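Local structure of protein induced by osmotic stress (5GMO) at residues A230-F235 with N263-G268. The protein probably acts as an NADP-dependent reductase of the dihydroflavonol-4-reductase group, with cinnamyl-alcohol dehydrogenase activity. Sequence-based numbering, arbitrary orientation.
Sequences ATTGTF and NTRFNG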
loop_
_atom_site.group_PDB
_atom_site.type_symbol
_atom_site.label_atom_id
_atom_site.label_comp_id
_atom_site.label_asym_id
_atom_site.label_seq_id
_atom_site.Cartn_x
_atom_site.Cartn_y
_atom_site.Cartn_z
ATOM N N ALA A 230 5.972 3.625 21.425
ATOM C CA ALA A 230 6.518 2.283 21.605
ATOM C C ALA A 230 6.187 1.397 20.408
ATOM O O ALA A 230 6.499 0.200 20.407
ATOM C CB ALA A 230 6.011 1.670 22.905
ATOM N N THR A 231 5.555 2.002 19.397
ATOM C CA THR A 231 5.243 1.312 18.150
ATOM C C THR A 231 6.524 0.788 17.528
ATOM O O THR A 231 7.586 1.395 17.652
ATOM C CB THR A 231 4.552 2.230 17.113
ATOM O OG1 THR A 231 4.147 3.459 17.732
ATOM C CG2 THR A 231 3.335 1.527 16.502
ATOM N N THR A 232 6.417 -0.347 16.857
ATOM C CA THR A 232 7.583 -1.016 16.311
ATOM C C THR A 232 7.127 -1.997 15.237
ATOM O O THR A 232 5.976 -2.428 15.212
ATOM C CB THR A 232 8.381 -1.725 17.428
ATOM O OG1 THR A 232 9.275 -2.701 16.870
ATOM C CG2 THR A 232 7.426 -2.395 18.395
ATOM N N GLY A 233 8.032 -2.326 14.336
ATOM C CA GLY A 233 7.722 -3.216 13.246
ATOM C C GLY A 233 8.742 -2.993 12.167
ATOM O O GLY A 233 9.828 -2.480 12.434
ATOM N N THR A 234 8.404 -3.376 10.948
ATOM C CA THR A 234 9.330 -3.217 9.846
ATOM C C THR A 234 8.774 -2.152 8.936
ATOM O O THR A 234 7.571 -1.896 8.941
ATOM C CB THR A 234 9.530 -4.533 9.084
ATOM O OG1 THR A 234 8.260 -5.007 8.603
ATOM C CG2 THR A 234 10.135 -5.571 10.000
ATOM N N PHE A 235 9.654 -1.517 8.173
ATOM C CA PHE A 235 9.244 -0.444 7.291
ATOM C C PHE A 235 9.595 -0.826 5.853
ATOM O O PHE A 235 10.389 -1.734 5.620
ATOM C CB PHE A 235 9.943 0.879 7.684
ATOM C CG PHE A 235 11.044 1.298 6.723
ATOM C CD1 PHE A 235 12.323 0.775 6.842
ATOM C CD2 PHE A 235 10.785 2.198 5.705
ATOM C CE1 PHE A 235 13.324 1.138 5.962
ATOM C CE2 PHE A 235 11.761 2.552 4.822
ATOM C CZ PHE A 235 13.041 2.023 4.947
ATOM N N ASN A 263 11.400 -4.072 4.743
ATOM C CA ASN A 263 12.829 -3.786 4.869
ATOM C C ASN A 263 13.296 -3.998 6.303
ATOM O O ASN A 263 13.181 -5.100 6.834
ATOM C CB ASN A 263 13.159 -2.381 4.345
ATOM C CG ASN A 263 14.648 -2.188 4.038
ATOM O OD1 ASN A 263 15.459 -3.109 4.177
ATOM N ND2 ASN A 263 15.008 -0.973 3.618
ATOM N N THR A 264 13.806 -2.952 6.941
ATOM C CA THR A 264 14.421 -3.114 8.251
ATOM C C THR A 264 13.476 -2.780 9.422
ATOM O O THR A 264 12.445 -2.112 9.256
ATOM C CB THR A 264 15.697 -2.241 8.380
ATOM O OG1 THR A 264 15.357 -0.876 8.126
ATOM C CG2 THR A 264 16.785 -2.690 7.409
ATOM N N ARG A 265 13.860 -3.220 10.615
ATOM C CA ARG A 265 13.054 -3.002 11.810
ATOM C C ARG A 265 13.297 -1.620 12.455
ATOM O O ARG A 265 14.389 -1.056 12.354
ATOM C CB ARG A 265 13.291 -4.138 12.809
ATOM C CG ARG A 265 12.136 -4.363 13.740
ATOM C CD ARG A 265 12.251 -5.672 14.503
ATOM N NE ARG A 265 11.665 -6.798 13.784
ATOM C CZ ARG A 265 10.364 -7.059 13.749
ATOM N NH1 ARG A 265 9.919 -8.112 13.076
ATOM N NH2 ARG A 265 9.513 -6.269 14.385
ATOM N N PHE A 266 12.270 -1.078 13.107
ATOM C CA PHE A 266 12.355 0.220 13.777
ATOM C C PHE A 266 11.409 0.255 14.958
ATOM O O PHE A 266 10.481 -0.547 15.039
ATOM C CB PHE A 266 11.937 1.340 12.826
ATOM C CG PHE A 266 10.454 1.372 12.557
ATOM C CD1 PHE A 266 9.897 0.553 11.578
ATOM C CD2 PHE A 266 9.604 2.199 13.303
ATOM C CE1 PHE A 266 8.528 0.554 11.330
ATOM C CE2 PHE A 266 8.231 2.202 13.068
ATOM C CZ PHE A 266 7.694 1.383 12.070
ATOM N N ASN A 267 11.635 1.205 15.864
ATOM C CA ASN A 267 10.636 1.586 16.860
ATOM C C ASN A 267 10.576 3.104 16.982
ATOM O O ASN A 267 11.140 3.805 16.150
ATOM C CB ASN A 267 10.874 0.914 18.223
ATOM C CG ASN A 267 12.201 1.314 18.877
ATOM O OD1 ASN A 267 12.809 2.348 18.553
ATOM N ND2 ASN A 267 12.648 0.493 19.815
ATOM N N GLY A 268 9.912 3.612 18.021
ATOM C CA GLY A 268 9.834 5.050 18.240
ATOM C C GLY A 268 11.180 5.735 18.434
ATOM O O GLY A 268 11.393 6.851 17.948
#
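Phe-266 O is gripped by two donors, Gly-233 N at 3.1 Å and Thr-232 OG1. The hydroxyl lies anti to its own backbone N (chi1 163°), which brings it over to this carbonyl, tilted 30° from the carbonyl plane. Phe-266 N returns a bond of 2.9 Å that meets Gly-233 O almost head-on to its carbonyl. The motif is an antiparallel strand pair at the edge of a small mixed sheet, apart from the parallel Rossmann sheet that is characteristic of this family. The bonding runs on past the start of strand 265-267: Phe-235 N bonds Thr-264 O, and Asn-263 N reaches Phe-235 O at 2.7 Å. On one face of the sheet the Phe-266 ring lies over Gly-233 N, offset toward the rim, with its edge toward the Thr-234 carbonyl and Phe-196 edge-to-face against it. On the other face the Arg-265 chain bends at chi3 (-88°) and brings a guanidinium face over Thr-234 CG2. Arg-265 NH2 makes a weak hydrogen bond to Leu-135 O, while Thr-234 OG1 bonds Ser-262 OG. With an alanine here, the Thr-234 methyl would probably lose its cover on that side and Leu-135 O this weak partner. The Phe-235 side chain is about 7 Å from that of Ile-195, an NADP(+)-binding residue. Its ring edge meets Thr-264 OG1, 3.6 Å from Phe-235 CE1.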